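Local atomic coordinates of L-isoleucine-4-hydroxylase (Bacillus thuringiensis, PDB entry 6LNH), a protein that catalyses the iron- and 2-oxoglutarate-dependent hydroxylation of L-isoleucine to (4S)-4-hydroxy-L-isoleucine, and also acts on several related amino acids. Residues Ile34-Phe39 with Leu208-Glu213; Phe178-Asn183 with Leu212-Phe217. One frame throughout, in Å; residues are numbered along the deposited sequence.

Contact 1 of 2, residues Ile34-Phe39 with Leu208-Glu213. With HG (mercury (II) ion), chain G.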
loop_
_atom_site.group_PDB
_atom_site.type_symbol
_atom_site.label_atom_id
_atom_site.label_comp_id
_atom_site.label_asym_id
_atom_site.label_seq_id
_atom_site.Cartn_x
_atom_site.Cartn_y
_atom_site.Cartn_z
ATOM N N ILE C 34 -3.334 -3.921 20.883
ATOM C CA ILE C 34 -2.344 -4.936 21.342
ATOM C C ILE C 34 -1.597 -5.468 20.119
ATOM O O ILE C 34 -2.256 -5.745 19.104
ATOM C CB ILE C 34 -3.048 -6.067 22.115
ATOM C CG1 ILE C 34 -3.717 -5.549 23.390
ATOM C CG2 ILE C 34 -2.079 -7.198 22.410
ATOM C CD1 ILE C 34 -4.655 -6.539 24.033
ATOM N N SER C 35 -0.272 -5.603 20.230
ATOM C CA SER C 35 0.563 -6.122 19.118
ATOM C C SER C 35 0.408 -7.642 19.034
ATOM O O SER C 35 0.014 -8.249 20.041
ATOM C CB SER C 35 2.001 -5.722 19.294
ATOM O OG SER C 35 2.108 -4.325 19.511
ATOM N N ASN C 36 0.756 -8.231 17.887
ATOM C CA ASN C 36 0.615 -9.697 17.673
ATOM C C ASN C 36 1.789 -10.474 18.282
ATOM O O ASN C 36 1.715 -11.710 18.292
ATOM C CB ASN C 36 0.455 -10.038 16.191
ATOM C CG ASN C 36 1.459 -9.331 15.305
ATOM O OD1 ASN C 36 2.308 -8.587 15.788
ATOM N ND2 ASN C 36 1.366 -9.555 14.006
ATOM N N GLU C 37 2.809 -9.760 18.766
ATOM C CA GLU C 37 4.025 -10.396 19.342
ATOM C C GLU C 37 3.642 -11.385 20.447
ATOM O O GLU C 37 4.268 -12.450 20.514
ATOM C CB GLU C 37 5.003 -9.341 19.858
ATOM C CG GLU C 37 4.402 -7.953 19.981
ATOM C CD GLU C 37 5.313 -6.950 20.670
ATOM O OE1 GLU C 37 5.168 -5.738 20.406
ATOM O OE2 GLU C 37 6.168 -7.383 21.467
ATOM N N ILE C 38 2.668 -11.031 21.287
ATOM C CA ILE C 38 2.261 -11.911 22.423
ATOM C C ILE C 38 1.670 -13.219 21.892
ATOM O O ILE C 38 1.684 -14.209 22.641
ATOM C CB ILE C 38 1.274 -11.188 23.357
ATOM C CG1 ILE C 38 -0.074 -10.950 22.674
ATOM C CG2 ILE C 38 1.877 -9.896 23.886
ATOM C CD1 ILE C 38 -1.060 -10.196 23.526
ATOM N N PHE C 39 1.168 -13.219 20.654
ATOM C CA PHE C 39 0.557 -14.445 20.078
ATOM C C PHE C 39 1.529 -15.109 19.095
ATOM O O PHE C 39 1.159 -16.126 18.487
ATOM C CB PHE C 39 -0.785 -14.114 19.419
ATOM C CG PHE C 39 -1.741 -13.347 20.295
ATOM C CD1 PHE C 39 -2.092 -13.820 21.547
ATOM C CD2 PHE C 39 -2.289 -12.148 19.870
ATOM C CE1 PHE C 39 -2.970 -13.113 22.354
ATOM C CE2 PHE C 39 -3.166 -11.442 20.677
ATOM C CZ PHE C 39 -3.505 -11.926 21.918
ATOM N N LEU C 208 -5.792 -2.111 11.505
ATOM C CA LEU C 208 -5.205 -3.456 11.727
ATOM C C LEU C 208 -4.659 -3.936 10.382
ATOM O O LEU C 208 -5.460 -4.094 9.449
ATOM C CB LEU C 208 -6.286 -4.390 12.277
ATOM C CG LEU C 208 -6.960 -3.913 13.563
ATOM C CD1 LEU C 208 -7.773 -5.024 14.202
ATOM C CD2 LEU C 208 -5.935 -3.374 14.544
ATOM N N LYS C 209 -3.340 -4.129 10.292
ATOM C CA LYS C 209 -2.700 -4.537 9.014
ATOM C C LYS C 209 -2.250 -6.000 9.069
ATOM O O LYS C 209 -2.860 -6.815 8.361
ATOM C CB LYS C 209 -1.529 -3.610 8.678
ATOM C CG LYS C 209 -1.079 -3.638 7.223
ATOM C CD LYS C 209 0.413 -3.451 7.061
ATOM C CE LYS C 209 0.955 -4.074 5.793
ATOM N NZ LYS C 209 2.086 -3.290 5.242
ATOM N N GLU C 210 -1.213 -6.322 9.850
ATOM C CA GLU C 210 -0.759 -7.735 9.862
ATOM C C GLU C 210 -1.656 -8.600 10.743
ATOM O O GLU C 210 -2.246 -8.075 11.699
ATOM C CB GLU C 210 0.695 -7.826 10.325
ATOM C CG GLU C 210 0.997 -6.973 11.541
ATOM C CD GLU C 210 2.466 -6.632 11.709
ATOM O OE1 GLU C 210 2.928 -5.682 11.054
ATOM O OE2 GLU C 210 3.142 -7.320 12.491
ATOM N N PRO C 211 -1.737 -9.922 10.473
ATOM C CA PRO C 211 -2.536 -10.853 11.275
ATOM C C PRO C 211 -2.182 -10.871 12.770
ATOM O O PRO C 211 -1.035 -10.648 13.118
ATOM C CB PRO C 211 -2.239 -12.218 10.641
ATOM C CG PRO C 211 -1.890 -11.877 9.218
ATOM C CD PRO C 211 -1.108 -10.587 9.335
ATOM N N LEU C 212 -3.201 -11.169 13.583
ATOM C CA LEU C 212 -3.189 -11.226 15.070
ATOM C C LEU C 212 -3.047 -9.822 15.661
ATOM O O LEU C 212 -2.827 -9.731 16.876
ATOM C CB LEU C 212 -2.184 -12.237 15.633
ATOM C CG LEU C 212 -2.293 -13.641 15.049
ATOM C CD1 LEU C 212 -1.256 -14.564 15.662
ATOM C CD2 LEU C 212 -3.692 -14.196 15.254
ATOM N N GLU C 213 -3.190 -8.770 14.841
ATOM C CA GLU C 213 -3.209 -7.408 15.430
ATOM C C GLU C 213 -4.523 -7.336 16.209
ATOM O O GLU C 213 -5.546 -7.823 15.695
ATOM C CB GLU C 213 -3.015 -6.323 14.371
ATOM C CG GLU C 213 -1.554 -5.984 14.143
ATOM C CD GLU C 213 -1.290 -4.720 13.346
ATOM O OE1 GLU C 213 -1.718 -4.659 12.181
ATOM O OE2 GLU C 213 -0.649 -3.804 13.892
HETATM HG HG HG G . 3.945 -4.181 9.125
#

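Contact 2 of 2, residues Phe178-Asn183 with Leu212-Phe217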
loop_
_atom_site.group_PDB
_atom_site.type_symbol
_atom_site.label_atom_id
_atom_site.label_comp_id
_atom_site.label_asym_id
_atom_site.label_seq_id
_atom_site.Cartn_x
_atom_site.Cartn_y
_atom_site.Cartn_z
ATOM N N PHE C 178 -12.957 -8.242 22.225
ATOM C CA PHE C 178 -11.637 -8.347 21.612
ATOM C C PHE C 178 -11.801 -8.523 20.106
ATOM O O PHE C 178 -12.485 -9.450 19.659
ATOM C CB PHE C 178 -10.848 -9.519 22.197
ATOM C CG PHE C 178 -10.326 -9.278 23.586
ATOM C CD1 PHE C 178 -11.172 -9.320 24.681
ATOM C CD2 PHE C 178 -8.981 -9.026 23.795
ATOM C CE1 PHE C 178 -10.686 -9.102 25.960
ATOM C CE2 PHE C 178 -8.490 -8.806 25.070
ATOM C CZ PHE C 178 -9.345 -8.843 26.153
ATOM N N LEU C 179 -11.173 -7.639 19.331
ATOM C CA LEU C 179 -11.144 -7.724 17.874
ATOM C C LEU C 179 -9.754 -8.190 17.448
ATOM O O LEU C 179 -8.770 -7.464 17.628
ATOM C CB LEU C 179 -11.493 -6.370 17.255
ATOM C CG LEU C 179 -11.460 -6.224 15.733
ATOM C CD1 LEU C 179 -12.378 -7.230 15.102
ATOM C CD2 LEU C 179 -11.862 -4.818 15.320
ATOM N N HIS C 180 -9.671 -9.394 16.886
ATOM C CA HIS C 180 -8.421 -9.948 16.378
ATOM C C HIS C 180 -8.502 -10.044 14.861
ATOM O O HIS C 180 -9.358 -10.757 14.327
ATOM C CB HIS C 180 -8.134 -11.324 16.984
ATOM C CG HIS C 180 -8.227 -11.361 18.477
ATOM N ND1 HIS C 180 -7.211 -10.921 19.298
ATOM C CD2 HIS C 180 -9.214 -11.791 19.298
ATOM C CE1 HIS C 180 -7.569 -11.074 20.560
ATOM N NE2 HIS C 180 -8.780 -11.601 20.588
ATOM N N LEU C 181 -7.614 -9.333 14.171
ATOM C CA LEU C 181 -7.481 -9.504 12.731
ATOM C C LEU C 181 -6.858 -10.860 12.423
ATOM O O LEU C 181 -5.805 -11.209 12.963
ATOM C CB LEU C 181 -6.633 -8.380 12.139
ATOM C CG LEU C 181 -6.411 -8.410 10.627
ATOM C CD1 LEU C 181 -7.732 -8.320 9.879
ATOM C CD2 LEU C 181 -5.478 -7.285 10.212
ATOM N N MET C 182 -7.507 -11.624 11.545
ATOM C CA MET C 182 -6.979 -12.912 11.112
ATOM C C MET C 182 -6.351 -12.869 9.726
ATOM O O MET C 182 -5.333 -13.530 9.494
ATOM C CB MET C 182 -8.088 -13.966 11.140
ATOM C CG MET C 182 -8.663 -14.203 12.525
ATOM S SD MET C 182 -7.434 -14.803 13.702
ATOM C CE MET C 182 -7.107 -16.428 13.029
ATOM N N ASN C 183 -6.925 -12.103 8.801
ATOM C CA ASN C 183 -6.425 -12.051 7.434
ATOM C C ASN C 183 -7.100 -10.904 6.702
ATOM O O ASN C 183 -8.238 -10.534 7.011
ATOM C CB ASN C 183 -6.660 -13.366 6.680
ATOM C CG ASN C 183 -5.688 -13.553 5.525
ATOM O OD1 ASN C 183 -4.878 -12.672 5.236
ATOM N ND2 ASN C 183 -5.764 -14.701 4.862
ATOM N N LEU C 212 -3.201 -11.169 13.583
ATOM C CA LEU C 212 -3.189 -11.226 15.070
ATOM C C LEU C 212 -3.047 -9.822 15.661
ATOM O O LEU C 212 -2.827 -9.731 16.876
ATOM C CB LEU C 212 -2.184 -12.237 15.633
ATOM C CG LEU C 212 -2.293 -13.641 15.049
ATOM C CD1 LEU C 212 -1.256 -14.564 15.662
ATOM C CD2 LEU C 212 -3.692 -14.196 15.254
ATOM N N GLU C 213 -3.190 -8.770 14.841
ATOM C CA GLU C 213 -3.209 -7.408 15.430
ATOM C C GLU C 213 -4.523 -7.336 16.209
ATOM O O GLU C 213 -5.546 -7.823 15.695
ATOM C CB GLU C 213 -3.015 -6.323 14.371
ATOM C CG GLU C 213 -1.554 -5.984 14.143
ATOM C CD GLU C 213 -1.290 -4.720 13.346
ATOM O OE1 GLU C 213 -1.718 -4.659 12.181
ATOM O OE2 GLU C 213 -0.649 -3.804 13.892
ATOM N N THR C 214 -4.507 -6.715 17.380
ATOM C CA THR C 214 -5.677 -6.821 18.240
ATOM C C THR C 214 -6.100 -5.456 18.766
ATOM O O THR C 214 -5.259 -4.606 19.075
ATOM C CB THR C 214 -5.387 -7.785 19.409
ATOM O OG1 THR C 214 -5.219 -9.113 18.896
ATOM C CG2 THR C 214 -6.518 -7.786 20.426
ATOM N N LEU C 215 -7.415 -5.262 18.867
ATOM C CA LEU C 215 -8.021 -4.065 19.433
ATOM C C LEU C 215 -9.114 -4.495 20.399
ATOM O O LEU C 215 -9.981 -5.299 20.039
ATOM C CB LEU C 215 -8.608 -3.170 18.339
ATOM C CG LEU C 215 -8.925 -1.714 18.676
ATOM C CD1 LEU C 215 -9.596 -1.088 17.472
ATOM C CD2 LEU C 215 -9.809 -1.593 19.911
ATOM N N VAL C 216 -9.063 -3.980 21.624
ATOM C CA VAL C 216 -10.042 -4.298 22.659
ATOM C C VAL C 216 -10.912 -3.068 22.914
ATOM O O VAL C 216 -10.401 -1.946 23.016
ATOM C CB VAL C 216 -9.348 -4.813 23.935
ATOM C CG1 VAL C 216 -8.247 -5.796 23.557
ATOM C CG2 VAL C 216 -8.772 -3.693 24.759
ATOM N N PHE C 217 -12.228 -3.272 22.958
ATOM C CA PHE C 217 -13.195 -2.201 23.163
ATOM C C PHE C 217 -13.915 -2.353 24.496
ATOM O O PHE C 217 -14.315 -3.458 24.874
ATOM C CB PHE C 217 -14.263 -2.166 22.065
ATOM C CG PHE C 217 -13.725 -2.086 20.671
ATOM C CD1 PHE C 217 -12.995 -0.988 20.249
ATOM C CD2 PHE C 217 -13.999 -3.093 19.761
ATOM C CE1 PHE C 217 -12.523 -0.912 18.952
ATOM C CE2 PHE C 217 -13.529 -3.025 18.466
ATOM C CZ PHE C 217 -12.790 -1.934 18.060
#

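Contact 1 of 2, residues Ile34-Phe39 with Leu208-Glu213
The type II beta turn Glu210-Glu213, just ahead of strand 214-218, is held by the side-chain amide of Asn36, whose ND2 gives one N-H to each of two oxygens. One goes to the backbone, Asn36 ND2 to Pro211 O at 2.8 Å, nearly along the carbonyl axis. The other reaches Glu210 OE2 at 3.2 Å from Asn36 ND2; this acceptor lies close to the amide plane and uses its anti lone pair, with the carboxylate turned 56° from the amide. Asn36 gets there by tucking CG between its own backbone N and carbonyl carbon (chi1 47°). An asparagine suits the place because one short amide can serve two acceptors.

Within the turn, proline supplies the second-position backbone geometry, while Leu212 takes the third with a left-handed conformation (phi 70°), a place where glycine is commonest and a leucine unusual. The closing bond from Glu213 N to Glu210 O is long and weak. Leu212 packs CB against Asn36 CB at 3.5 Å and sets CD1 3.8 Å from CB of Phe39. Its carbonyl oxygen meets the Phe39 ring at the edge, in plane, whereas Ile38 CG1 covers one face of that ring. Phe39 closes a short 3-10 turn through its N and Asn36 O, 2.9 Å apart, and meets Phe128 of helix 120-134 edge-to-face.

Glu210 also faces the second subunit: OE2 is hydrogen-bonded to Ser233 of that subunit, and Glu210 OE1 binds a mercury ion at 2.6 Å together with the neighbouring subunit's Cys232.

Contact 2 of 2, residues Phe178-Asn183 with Leu212-Phe217
Leu181 faces two residues at once, Leu212 and Glu213, where the pairing of antiparallel strands 176-184 and 214-218 gives way to the turn before the second strand. Leu181 O accepts a hydrogen bond from Leu212 N at 2.7 Å, yet Leu181 N donates to Glu213 O at 3.0 Å. This split is the pattern of a G1 beta bulge, a common companion of a type II turn, with Leu212 in the first position, where glycine is usual. Beyond it the register is regular, and Leu179 and Leu215 form a hydrogen-bonded pair, Leu179 N to Leu215 O at 2.7 Å.

On one face, the non-hydrogen-bonded pair His180 and Thr214 is joined through side chains lying side by side. His180 ND1 and Thr214 OG1 are hydrogen-bonded at 2.7 Å, with the hydroxyl at the imidazole edge, near its plane. The other ring nitrogen, NE2, bonds Asp129, so both nitrogens of this buried imidazole are engaged and its rotation is fixed; the carboxylate may polarise the ring. Farther along, Val216 CB lies over one face of the Phe178 ring, offset toward the rim, and CG1 comes within 3.3 Å of Phe178 CD2.

On the reverse face the two strands meet through apolar side chains. Leu179 CG stands anti to the backbone N (chi1 177°), which carries CD2 to the edge of the Phe217 ring, 4.0 Å from CE2. Phe217 stacks on His223, an iron ligand.

Helix 120-134 covers the His180 and Phe178 face, strand 189-196 packs against Leu179, Leu215 and Phe217, and strands 236-247 and 31-34 flank the pair in the sheet.

Both contacts share Leu212 and Glu213, where the turn of contact 1 becomes the strand of contact 2, and both are buried. The centre of contact 2 is about 5 Å from that of the chain, in the large sheet of this cupin-type dioxygenase; the contact is held mostly by repeating backbone bonds and apolar side chains, with the iron site on its Phe217 side. Contact 1, its centre about 12 Å from that of the chain, joins loops at the sheet's margin through a side-chain amide and reaches the second subunit. They also meet directly: Ile34 N probably bonds Thr214 O at 2.7 Å, extending the sheet to strand 31-34, while Leu181 packs against the loop at Leu208 and Lys209.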